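Local coordinates for extracellular matrix-binding protein EbhA (Staphylococcus aureus, PDB 2DGJ) that probably serves as a cell wall-associated adhesin that binds extracellular matrix, the present piece being a rod-like run of three-helix bundles, at residues A[92-95]-A[96-100]; A[101-104]-A[105-108]; A[131-134]-A[135-138]; A[176-179]-A[180-184]. All blocks are in the same frame, centred on the assembly; numbering follows the deposited sequence.

Contact 1 of 4, residues A[92-95]-A[96-100]; sequences NHIT and NAQRT
Gln-98 reaches back from the first turn of helix 96-108 and accepts a hydrogen bond from the backbone N-H of Thr-95. The bond from Thr-95 N to Gln-98 OE1 is 2.8 Å long, and the donor stands 22° off the carbonyl plane of the amide. The same OE1 lies 3.1 Å from Ile-94 CA. In return Thr-95 OG1 accepts from Gln-98 N, a weak bond of 3.3 Å. The Thr-95 chi1 of 62° turns OG1 to the helix end; OG1 is also hydrogen-bonded to Gly-175 O. Thr-95 and Gln-98 thus make a capping box, with Thr-95 as N-cap, within the GA module range. Arg-99 N closes the first helical bond, to Thr-95 O at 2.8 Å. Ile-94 packs beside it. Its CD1 sits 3.6 Å from Arg-99 CA and also lies over one face of the guanidinium, off its centre. Gln-98 NE2 is used too, by Thr-178 O, and the Gln-98 side chain rests on Leu-125 and Met-129 of helix 112-135. The other side is looser and wet. Arg-99 NE donates to a water at 2.7 Å, which bridges to Ile-94 O and to Asn-96 OD1, on the exposed side. Arg-99 NH2 is held by Leu-91 O.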
ATOM      1  N   ASN A  92      -9.477  18.439   7.328  1.00 17.47           N
ATOM      2  CA  ASN A  92      -9.967  19.581   8.103  1.00 17.68           C
ATOM      3  C   ASN A  92      -9.756  19.514   9.617  1.00 17.69           C
ATOM      4  O   ASN A  92     -10.225  20.389  10.339  1.00 17.91           O
ATOM      5  CB  ASN A  92     -11.472  19.766   7.867  1.00 18.00           C
ATOM      6  CG  ASN A  92     -11.879  19.544   6.427  1.00 18.36           C
ATOM      7  OD1 ASN A  92     -11.437  20.256   5.524  1.00 18.58           O
ATOM      8  ND2 ASN A  92     -12.740  18.553   6.201  1.00 18.50           N
ATOM      9  N   HIS A  93      -9.050  18.507  10.111  1.00 17.52           N
ATOM     10  CA  HIS A  93      -8.884  18.398  11.555  1.00 17.31           C
ATOM     11  C   HIS A  93      -7.483  18.557  12.116  1.00 17.13           C
ATOM     12  O   HIS A  93      -7.327  18.941  13.274  1.00 17.22           O
ATOM     13  CB  HIS A  93      -9.501  17.079  12.008  1.00 17.42           C
ATOM     14  CG  HIS A  93     -10.903  16.891  11.522  1.00 17.30           C
ATOM     15  ND1 HIS A  93     -11.976  17.583  12.042  1.00 17.43           N
ATOM     16  CD2 HIS A  93     -11.400  16.133  10.513  1.00 17.41           C
ATOM     17  CE1 HIS A  93     -13.066  17.264  11.384  1.00 17.40           C
ATOM     18  NE2 HIS A  93     -12.752  16.385  10.443  1.00 17.59           N
ATOM     19  N   ILE A  94      -6.460  18.267  11.317  1.00 16.86           N
ATOM     20  CA  ILE A  94      -5.091  18.418  11.794  1.00 16.68           C
ATOM     21  C   ILE A  94      -4.782  19.894  12.054  1.00 16.58           C
ATOM     22  O   ILE A  94      -5.377  20.780  11.436  1.00 16.56           O
ATOM     23  CB  ILE A  94      -4.069  17.875  10.774  1.00 16.46           C
ATOM     24  CG1 ILE A  94      -4.240  18.592   9.434  1.00 16.51           C
ATOM     25  CG2 ILE A  94      -4.244  16.376  10.614  1.00 16.43           C
ATOM     26  CD1 ILE A  94      -3.200  18.219   8.400  1.00 16.44           C
ATOM     27  N   THR A  95      -3.852  20.161  12.967  1.00 16.43           N
ATOM     28  CA  THR A  95      -3.478  21.534  13.291  1.00 16.25           C
ATOM     29  C   THR A  95      -2.475  22.022  12.251  1.00 16.20           C
ATOM     30  O   THR A  95      -1.901  21.218  11.508  1.00 16.17           O
ATOM     31  CB  THR A  95      -2.830  21.624  14.689  1.00 16.19           C
ATOM     32  OG1 THR A  95      -1.633  20.839  14.707  1.00 16.18           O
ATOM     33  CG2 THR A  95      -3.787  21.102  15.765  1.00 16.09           C
ATOM     34  N   ASN A  96      -2.264  23.334  12.198  1.00 16.08           N
ATOM     35  CA  ASN A  96      -1.332  23.904  11.239  1.00 15.97           C
ATOM     36  C   ASN A  96       0.051  23.282  11.389  1.00 15.85           C
ATOM     37  O   ASN A  96       0.713  22.982  10.399  1.00 15.62           O
ATOM     38  CB  ASN A  96      -1.242  25.421  11.415  1.00 15.91           C
ATOM     39  CG  ASN A  96      -2.567  26.117  11.153  1.00 15.84           C
ATOM     40  OD1 ASN A  96      -3.295  25.755  10.231  1.00 15.79           O
ATOM     41  ND2 ASN A  96      -2.874  27.134  11.952  1.00 15.92           N
ATOM     42  N   ALA A  97       0.478  23.079  12.630  1.00 15.92           N
ATOM     43  CA  ALA A  97       1.786  22.491  12.894  1.00 16.15           C
ATOM     44  C   ALA A  97       1.856  21.083  12.324  1.00 16.32           C
ATOM     45  O   ALA A  97       2.877  20.679  11.763  1.00 16.36           O
ATOM     46  CB  ALA A  97       2.059  22.461  14.393  1.00 16.14           C
ATOM     47  N   GLN A  98       0.765  20.337  12.472  1.00 16.47           N
ATOM     48  CA  GLN A  98       0.716  18.973  11.967  1.00 16.74           C
ATOM     49  C   GLN A  98       0.715  19.010  10.450  1.00 16.95           C
ATOM     50  O   GLN A  98       1.361  18.188   9.801  1.00 16.93           O
ATOM     51  CB  GLN A  98      -0.544  18.253  12.463  1.00 16.72           C
ATOM     52  CG  GLN A  98      -0.660  18.155  13.972  1.00 16.66           C
ATOM     53  CD  GLN A  98      -1.895  17.390  14.423  1.00 16.65           C
ATOM     54  OE1 GLN A  98      -3.005  17.654  13.961  1.00 16.42           O
ATOM     55  NE2 GLN A  98      -1.709  16.446  15.338  1.00 16.67           N
ATOM     56  N   ARG A  99      -0.007  19.974   9.886  1.00 17.15           N
ATOM     57  CA  ARG A  99      -0.095  20.114   8.439  1.00 17.31           C
ATOM     58  C   ARG A  99       1.257  20.409   7.791  1.00 17.33           C
ATOM     59  O   ARG A  99       1.615  19.777   6.792  1.00 17.23           O
ATOM     60  CB  ARG A  99      -1.090  21.220   8.079  1.00 17.57           C
ATOM     61  CG  ARG A  99      -1.385  21.336   6.585  1.00 18.10           C
ATOM     62  CD  ARG A  99      -2.311  22.516   6.291  1.00 18.49           C
ATOM     63  NE  ARG A  99      -3.591  22.417   6.988  1.00 18.88           N
ATOM     64  CZ  ARG A  99      -4.535  21.522   6.709  1.00 19.05           C
ATOM     65  NH1 ARG A  99      -4.357  20.647   5.728  1.00 19.20           N
ATOM     66  NH2 ARG A  99      -5.660  21.500   7.410  1.00 19.24           N
ATOM     67  N   THR A 100       2.003  21.360   8.353  1.00 17.32           N
ATOM     68  CA  THR A 100       3.307  21.727   7.802  1.00 17.47           C
ATOM     69  C   THR A 100       4.318  20.598   7.938  1.00 17.42           C
ATOM     70  O   THR A 100       5.205  20.453   7.097  1.00 17.44           O
ATOM     71  CB  THR A 100       3.879  22.990   8.482  1.00 17.63           C
ATOM     72  OG1 THR A 100       4.349  22.669   9.797  1.00 18.15           O
ATOM     73  CG2 THR A 100       2.809  24.057   8.586  1.00 17.64           C
TER
HETATM   74  O   HOH W   1      -4.624  23.060   9.393  1.00 31.87           O

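Contact 2 of 4, residues A[101-104]-A[105-108]; sequences ALEG and QINQ
Gln-105 lays its CG against the backbone of Ala-101, 3.1 Å from Ala-101 O. CG is anti to the carbonyl carbon (chi1 -61°), and the side chain runs on extended until OE1 comes up against Leu-102 CD1. That last approach is short and doubtful, since the Leu-102 side chain is nearly eclipsed. Ala-101 O already accepts from Gln-105 N at 2.8 Å. The next three carbonyls are used in the same way. Leu-102 O takes Ile-106 N, Glu-103 O takes Asn-107 N at 3.1 Å, and Gly-104 O takes Gln-108 N. This is the regular i to i+4 ladder of an alpha-helix. Asn-107 N comes in 32° from the carbonyl plane of Glu-103, more tilted than the other three donors. Ile-106 CG1 also lies against Leu-102 O, at 3.2 Å.

The segments form the later part of helix 96-108, which packs on helices 73-88 and 112-135, consistent with a three-helix bundle. Leu-102 and Ile-106 face inward. They meet Leu-88 and Ala-84 of helix 73-88, and Ala-122 and Val-118 of helix 112-135.

Helix 73-88 supplies donors on one flank: Arg-85 NH2 to Asn-107 OD1, and Lys-81 NZ to the backbone Asn-107 O. Asn-107 ND2 is 3.0 Å from Glu-103 O, but the angle is too poor for a hydrogen bond. The carboxylate of Glu-103 passes near the Asn-107 amide with the two planes 86° apart, almost perpendicular. The link of Glu-103 OE2 to Arg-85 is a long, weak ion pair. An acetic acid molecule, probably from the crystallisation liquor, lies about 4 Å from the Asn-107 side chain.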
ATOM      1  N   ALA A 101       4.195  19.805   8.998  1.00 17.40           N
ATOM      2  CA  ALA A 101       5.111  18.686   9.206  1.00 17.50           C
ATOM      3  C   ALA A 101       4.853  17.648   8.119  1.00 17.56           C
ATOM      4  O   ALA A 101       5.787  17.121   7.513  1.00 17.61           O
ATOM      5  CB  ALA A 101       4.900  18.069  10.586  1.00 17.35           C
ATOM      6  N   LEU A 102       3.579  17.362   7.881  1.00 17.60           N
ATOM      7  CA  LEU A 102       3.184  16.407   6.853  1.00 17.67           C
ATOM      8  C   LEU A 102       3.628  16.939   5.490  1.00 17.76           C
ATOM      9  O   LEU A 102       4.195  16.210   4.676  1.00 17.77           O
ATOM     10  CB  LEU A 102       1.665  16.228   6.863  1.00 17.56           C
ATOM     11  CG  LEU A 102       1.020  15.106   7.688  1.00 17.62           C
ATOM     12  CD1 LEU A 102       2.058  14.348   8.502  1.00 17.56           C
ATOM     13  CD2 LEU A 102      -0.059  15.708   8.579  1.00 17.53           C
ATOM     14  N   GLU A 103       3.355  18.216   5.250  1.00 17.89           N
ATOM     15  CA  GLU A 103       3.724  18.867   3.998  1.00 17.94           C
ATOM     16  C   GLU A 103       5.232  18.753   3.830  1.00 17.97           C
ATOM     17  O   GLU A 103       5.738  18.601   2.718  1.00 18.10           O
ATOM     18  CB  GLU A 103       3.305  20.341   4.036  1.00 17.98           C
ATOM     19  CG  GLU A 103       3.678  21.153   2.805  1.00 18.05           C
ATOM     20  CD  GLU A 103       2.928  20.723   1.563  1.00 18.22           C
ATOM     21  OE1 GLU A 103       1.972  19.934   1.693  1.00 18.53           O
ATOM     22  OE2 GLU A 103       3.289  21.182   0.459  1.00 18.34           O
ATOM     23  N   GLY A 104       5.947  18.822   4.947  1.00 17.93           N
ATOM     24  CA  GLY A 104       7.392  18.721   4.901  1.00 17.91           C
ATOM     25  C   GLY A 104       7.848  17.312   4.587  1.00 17.91           C
ATOM     26  O   GLY A 104       8.758  17.110   3.783  1.00 18.06           O
ATOM     27  N   GLN A 105       7.213  16.332   5.220  1.00 17.81           N
ATOM     28  CA  GLN A 105       7.563  14.935   4.990  1.00 17.78           C
ATOM     29  C   GLN A 105       7.248  14.557   3.547  1.00 17.73           C
ATOM     30  O   GLN A 105       7.916  13.707   2.963  1.00 17.59           O
ATOM     31  CB  GLN A 105       6.801  14.023   5.957  1.00 17.78           C
ATOM     32  CG  GLN A 105       7.115  14.304   7.422  1.00 17.93           C
ATOM     33  CD  GLN A 105       6.356  13.405   8.380  1.00 17.96           C
ATOM     34  OE1 GLN A 105       5.125  13.344   8.352  1.00 17.96           O
ATOM     35  NE2 GLN A 105       7.089  12.705   9.238  1.00 17.95           N
ATOM     36  N   ILE A 106       6.227  15.190   2.978  1.00 17.75           N
ATOM     37  CA  ILE A 106       5.850  14.928   1.591  1.00 17.83           C
ATOM     38  C   ILE A 106       6.963  15.446   0.684  1.00 18.05           C
ATOM     39  O   ILE A 106       7.402  14.762  -0.238  1.00 18.03           O
ATOM     40  CB  ILE A 106       4.533  15.647   1.218  1.00 17.65           C
ATOM     41  CG1 ILE A 106       3.345  14.945   1.879  1.00 17.54           C
ATOM     42  CG2 ILE A 106       4.376  15.692  -0.293  1.00 17.59           C
ATOM     43  CD1 ILE A 106       1.998  15.588   1.567  1.00 17.34           C
ATOM     44  N   ASN A 107       7.419  16.665   0.955  1.00 18.32           N
ATOM     45  CA  ASN A 107       8.476  17.269   0.156  1.00 18.68           C
ATOM     46  C   ASN A 107       9.803  16.534   0.327  1.00 18.81           C
ATOM     47  O   ASN A 107      10.613  16.477  -0.600  1.00 18.95           O
ATOM     48  CB  ASN A 107       8.657  18.746   0.529  1.00 18.72           C
ATOM     49  CG  ASN A 107       7.402  19.569   0.286  1.00 18.91           C
ATOM     50  OD1 ASN A 107       6.634  19.297  -0.637  1.00 19.02           O
ATOM     51  ND2 ASN A 107       7.198  20.594   1.104  1.00 19.06           N
ATOM     52  N   GLN A 108      10.019  15.966   1.510  1.00 18.99           N
ATOM     53  CA  GLN A 108      11.257  15.248   1.797  1.00 19.01           C
ATOM     54  C   GLN A 108      11.266  13.790   1.337  1.00 18.77           C
ATOM     55  O   GLN A 108      12.324  13.164   1.302  1.00 18.83           O
ATOM     56  CB  GLN A 108      11.573  15.304   3.295  1.00 19.45           C
ATOM     57  CG  GLN A 108      12.668  16.293   3.661  1.00 20.03           C
ATOM     58  CD  GLN A 108      12.290  17.724   3.354  1.00 20.42           C
ATOM     59  OE1 GLN A 108      11.507  18.343   4.076  1.00 20.66           O
ATOM     60  NE2 GLN A 108      12.841  18.258   2.267  1.00 20.70           N
TER

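Contact 3 of 4, residues A[131-134]-A[135-138]; sequences SLQG and AIND
Gln-133 and Asn-137 join their side-chain amides over the C-terminal end of helix 112-135. Gln-133 NE2 donates to Asn-137 OD1 at 2.9 Å, with an N-H...O angle of 162°. The acceptor lies nearly in the amide plane of Gln-133, and the two amide planes are 29° apart. Gln-133 gets there by a bend: CG is anti to the backbone N, and chi2 of 63° then turns the amide toward Asn-137.

Backbone bonds hold the two residues at this spacing. Ala-135 N still donates to Ser-131 O at 3.0 Å, in the helical pattern. After it the pattern tightens to i+3. Ile-136 N makes a weak bond of 3.3 Å to Gln-133 O. Asn-137 N donates to Gly-134 O at 3.3 Å, from well above the carbonyl plane rather than on a lone pair. Ile-136 CG1 lies 3.5 Å from Gln-133 O.

Further out, Leu-132 and Ile-136 face the bundle core. Both touch Leu-170 of helix 153-170; Leu-132 also meets Ala-186 of helix 180-194, and Ile-136 meets Val-190. Asp-138 occupies the N-cap position of helix 139-144, but its side chain makes no capping bond; it forms a salt bridge with Lys-194. Ser-131 packs on Thr-31 of the second subunit. The change from i+4 to i+3 bonds is that of a helix C-terminus passing into a short link, here joining helix 112-135 to helix 139-144.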
ATOM      1  N   SER A 131     -11.695  12.138  15.804  1.00 18.58           N
ATOM      2  CA  SER A 131     -12.273  11.384  16.906  1.00 18.50           C
ATOM      3  C   SER A 131     -12.154  12.159  18.214  1.00 18.34           C
ATOM      4  O   SER A 131     -13.105  12.231  18.996  1.00 18.32           O
ATOM      5  CB  SER A 131     -11.578  10.030  17.041  1.00 18.62           C
ATOM      6  OG  SER A 131     -11.806   9.210  15.905  1.00 18.75           O
ATOM      7  N   LEU A 132     -10.984  12.746  18.444  1.00 18.13           N
ATOM      8  CA  LEU A 132     -10.754  13.513  19.659  1.00 17.91           C
ATOM      9  C   LEU A 132     -11.678  14.720  19.695  1.00 17.84           C
ATOM     10  O   LEU A 132     -12.159  15.107  20.758  1.00 17.81           O
ATOM     11  CB  LEU A 132      -9.300  13.981  19.735  1.00 17.77           C
ATOM     12  CG  LEU A 132      -8.908  14.805  20.967  1.00 17.76           C
ATOM     13  CD1 LEU A 132      -9.274  14.052  22.232  1.00 17.49           C
ATOM     14  CD2 LEU A 132      -7.416  15.091  20.938  1.00 17.68           C
ATOM     15  N   GLN A 133     -11.926  15.303  18.528  1.00 17.74           N
ATOM     16  CA  GLN A 133     -12.805  16.465  18.422  1.00 17.69           C
ATOM     17  C   GLN A 133     -14.234  16.057  18.768  1.00 17.61           C
ATOM     18  O   GLN A 133     -14.951  16.787  19.456  1.00 17.56           O
ATOM     19  CB  GLN A 133     -12.769  17.032  16.997  1.00 17.77           C
ATOM     20  CG  GLN A 133     -13.694  18.223  16.765  1.00 17.82           C
ATOM     21  CD  GLN A 133     -13.322  19.424  17.614  1.00 18.00           C
ATOM     22  OE1 GLN A 133     -12.227  19.972  17.490  1.00 18.04           O
ATOM     23  NE2 GLN A 133     -14.234  19.839  18.486  1.00 18.03           N
ATOM     24  N   GLY A 134     -14.647  14.888  18.285  1.00 17.54           N
ATOM     25  CA  GLY A 134     -15.994  14.419  18.550  1.00 17.38           C
ATOM     26  C   GLY A 134     -16.211  14.067  20.005  1.00 17.37           C
ATOM     27  O   GLY A 134     -17.295  14.276  20.550  1.00 17.31           O
ATOM     28  N   ALA A 135     -15.177  13.535  20.646  1.00 17.36           N
ATOM     29  CA  ALA A 135     -15.258  13.148  22.045  1.00 17.41           C
ATOM     30  C   ALA A 135     -15.561  14.329  22.966  1.00 17.44           C
ATOM     31  O   ALA A 135     -16.094  14.141  24.057  1.00 17.38           O
ATOM     32  CB  ALA A 135     -13.959  12.475  22.472  1.00 17.31           C
ATOM     33  N   ILE A 136     -15.226  15.538  22.527  1.00 17.50           N
ATOM     34  CA  ILE A 136     -15.470  16.715  23.357  1.00 17.56           C
ATOM     35  C   ILE A 136     -16.449  17.727  22.759  1.00 17.59           C
ATOM     36  O   ILE A 136     -16.484  18.879  23.186  1.00 17.60           O
ATOM     37  CB  ILE A 136     -14.151  17.464  23.681  1.00 17.64           C
ATOM     38  CG1 ILE A 136     -13.627  18.172  22.429  1.00 17.61           C
ATOM     39  CG2 ILE A 136     -13.105  16.482  24.202  1.00 17.61           C
ATOM     40  CD1 ILE A 136     -12.478  19.120  22.710  1.00 17.76           C
ATOM     41  N   ASN A 137     -17.238  17.311  21.774  1.00 17.60           N
ATOM     42  CA  ASN A 137     -18.199  18.231  21.171  1.00 17.63           C
ATOM     43  C   ASN A 137     -19.369  18.504  22.104  1.00 17.63           C
ATOM     44  O   ASN A 137     -20.118  19.466  21.908  1.00 17.63           O
ATOM     45  CB  ASN A 137     -18.717  17.692  19.834  1.00 17.79           C
ATOM     46  CG  ASN A 137     -17.827  18.079  18.668  1.00 18.04           C
ATOM     47  OD1 ASN A 137     -17.016  19.005  18.761  1.00 18.27           O
ATOM     48  ND2 ASN A 137     -17.983  17.375  17.553  1.00 18.13           N
ATOM     49  N   ASP A 138     -19.539  17.653  23.112  1.00 17.58           N
ATOM     50  CA  ASP A 138     -20.612  17.836  24.079  1.00 17.73           C
ATOM     51  C   ASP A 138     -20.042  18.355  25.395  1.00 17.74           C
ATOM     52  O   ASP A 138     -20.658  18.194  26.448  1.00 17.72           O
ATOM     53  CB  ASP A 138     -21.362  16.524  24.328  1.00 17.84           C
ATOM     54  CG  ASP A 138     -20.462  15.433  24.879  1.00 17.95           C
ATOM     55  OD1 ASP A 138     -19.271  15.703  25.136  1.00 17.95           O
ATOM     56  OD2 ASP A 138     -20.957  14.300  25.053  1.00 18.12           O
TER

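Contact 4 of 4, residues A[176-179]-A[180-184]; sequences GNTS and KADVD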
ATOM      1  N   GLY A 176       0.394  21.989  18.707  1.00 19.77           N
ATOM      2  CA  GLY A 176       1.633  21.503  18.123  1.00 19.92           C
ATOM      3  C   GLY A 176       1.463  20.289  17.227  1.00 20.09           C
ATOM      4  O   GLY A 176       0.347  19.825  16.999  1.00 20.10           O
ATOM      5  N   ASN A 177       2.578  19.774  16.710  1.00 20.18           N
ATOM      6  CA  ASN A 177       2.556  18.610  15.834  1.00 20.19           C
ATOM      7  C   ASN A 177       2.416  17.346  16.670  1.00 20.20           C
ATOM      8  O   ASN A 177       3.295  16.482  16.662  1.00 20.07           O
ATOM      9  CB  ASN A 177       3.847  18.557  15.010  1.00 20.23           C
ATOM     10  CG  ASN A 177       3.942  17.310  14.151  1.00 20.29           C
ATOM     11  OD1 ASN A 177       3.009  16.966  13.429  1.00 20.32           O
ATOM     12  ND2 ASN A 177       5.079  16.630  14.221  1.00 20.27           N
ATOM     13  N   THR A 178       1.302  17.247  17.389  1.00 20.25           N
ATOM     14  CA  THR A 178       1.036  16.095  18.246  1.00 20.35           C
ATOM     15  C   THR A 178       1.049  14.807  17.431  1.00 20.51           C
ATOM     16  O   THR A 178       0.613  14.789  16.277  1.00 20.52           O
ATOM     17  CB  THR A 178      -0.329  16.231  18.937  1.00 20.27           C
ATOM     18  OG1 THR A 178      -0.378  17.482  19.629  1.00 20.19           O
ATOM     19  CG2 THR A 178      -0.559  15.085  19.927  1.00 20.25           C
ATOM     20  N   SER A 179       1.547  13.731  18.031  1.00 20.64           N
ATOM     21  CA  SER A 179       1.616  12.451  17.343  1.00 20.86           C
ATOM     22  C   SER A 179       0.306  11.678  17.454  1.00 20.95           C
ATOM     23  O   SER A 179      -0.543  11.982  18.288  1.00 21.01           O
ATOM     24  CB  SER A 179       2.740  11.593  17.922  1.00 20.89           C
ATOM     25  OG  SER A 179       2.336  10.986  19.138  1.00 21.17           O
ATOM     26  N   LYS A 180       0.163  10.674  16.599  1.00 21.06           N
ATOM     27  CA  LYS A 180      -1.017   9.817  16.578  1.00 21.14           C
ATOM     28  C   LYS A 180      -1.214   9.179  17.948  1.00 21.13           C
ATOM     29  O   LYS A 180      -2.321   9.164  18.487  1.00 21.20           O
ATOM     30  CB  LYS A 180      -0.832   8.736  15.507  1.00 21.25           C
ATOM     31  CG  LYS A 180      -1.759   7.526  15.598  1.00 21.29           C
ATOM     32  CD  LYS A 180      -3.209   7.911  15.489  1.00 21.57           C
ATOM     33  CE  LYS A 180      -4.054   6.701  15.119  1.00 21.64           C
ATOM     34  NZ  LYS A 180      -3.670   5.506  15.915  1.00 21.72           N
ATOM     35  N   ALA A 181      -0.124   8.674  18.515  1.00 21.13           N
ATOM     36  CA  ALA A 181      -0.156   8.027  19.821  1.00 21.08           C
ATOM     37  C   ALA A 181      -0.674   8.955  20.913  1.00 21.00           C
ATOM     38  O   ALA A 181      -1.475   8.543  21.752  1.00 21.17           O
ATOM     39  CB  ALA A 181       1.236   7.516  20.187  1.00 21.01           C
ATOM     40  N   ASP A 182      -0.221  10.207  20.907  1.00 20.95           N
ATOM     41  CA  ASP A 182      -0.663  11.166  21.911  1.00 20.76           C
ATOM     42  C   ASP A 182      -2.115  11.571  21.689  1.00 20.70           C
ATOM     43  O   ASP A 182      -2.865  11.775  22.645  1.00 20.72           O
ATOM     44  CB  ASP A 182       0.231  12.409  21.905  1.00 20.86           C
ATOM     45  CG  ASP A 182       1.626  12.124  22.424  1.00 20.93           C
ATOM     46  OD1 ASP A 182       1.748  11.343  23.393  1.00 21.03           O
ATOM     47  OD2 ASP A 182       2.599  12.686  21.880  1.00 21.15           O
ATOM     48  N   VAL A 183      -2.514  11.689  20.427  1.00 20.63           N
ATOM     49  CA  VAL A 183      -3.889  12.048  20.124  1.00 20.50           C
ATOM     50  C   VAL A 183      -4.764  10.956  20.723  1.00 20.60           C
ATOM     51  O   VAL A 183      -5.745  11.246  21.412  1.00 20.56           O
ATOM     52  CB  VAL A 183      -4.144  12.122  18.601  1.00 20.42           C
ATOM     53  CG1 VAL A 183      -5.628  12.349  18.326  1.00 20.24           C
ATOM     54  CG2 VAL A 183      -3.324  13.246  17.994  1.00 20.23           C
ATOM     55  N   ASP A 184      -4.389   9.704  20.470  1.00 20.63           N
ATOM     56  CA  ASP A 184      -5.146   8.575  20.990  1.00 20.72           C
ATOM     57  C   ASP A 184      -5.133   8.568  22.512  1.00 20.64           C
ATOM     58  O   ASP A 184      -6.124   8.204  23.143  1.00 20.60           O
ATOM     59  CB  ASP A 184      -4.592   7.246  20.462  1.00 20.77           C
ATOM     60  CG  ASP A 184      -4.955   7.004  19.004  1.00 20.97           C
ATOM     61  OD1 ASP A 184      -6.017   7.492  18.566  1.00 21.00           O
ATOM     62  OD2 ASP A 184      -4.188   6.309  18.298  1.00 20.95           O
TER
HETATM   63  O   HOH W   2       3.742  14.379  20.313  1.00 27.99           O
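Thr-178 and Ser-179 lead into helix 180-194 and touch its first turn with their side chains. Ser-179 carries the polar part. Its CB is 4.1 Å from Asp-182 OD2. With chi1 at 79°, OG is turned to the N-H groups of the first turn. There OG accepts from Asp-182 N at 3.2 Å, with an N-H...O angle of 162°. It also donates to Asp-182 OD2, though this second bond is weak. The methyl of Ala-181 lies 3.8 Å from the same OG.

Asp-182 OD2 has a firmer partner in a water that donates to it at 2.6 Å. That water in turn accepts from Ser-179 N, so the carboxylate reaches the backbone through it. Thr-178 supplies the apolar part. Its CG2 rests on Asp-182 CB at 3.4 Å and on Val-183 CG2 at 3.8 Å. Val-183 N closes the first helical bond, to Ser-179 O.

On another side of the helix, Lys-180 NZ forms a salt bridge of 2.6 Å with Asp-184 OD2, on its syn lone pair. The Lys-180 side chain and Val-183 pack on Ala-128 of helix 112-135. Asn-177 is the centre of an inverse gamma turn just before. Ser-179 is a serine N-cap, its OG receiving the N-H of the third residue of helix 180-194, as is usual at helix starts.

Overall arrangement
Contacts 1 and 2 follow one another on helix 96-108, with centres 12 Å apart, and meet where Ile-94 CD1 lies 4.0 Å from Leu-102 CD2. Contact 4 caps helix 180-194, far along the chain, yet its centre is only 11 Å from that of contact 1. The two caps are tied by a probable hydrogen bond of 3.0 Å from Gln-98 NE2 to Thr-178 O. Asn-177 of contact 4 also reaches Ala-101 of contact 2. Contact 3 closes helix 112-135, which packs on side chains of contacts 1, 2 and 4. It touches contact 4 through Leu-132 and Val-183, but stays about 14 Å from contact 2 at the nearest atoms. This is consistent with a junction between neighbouring bundles in the rod.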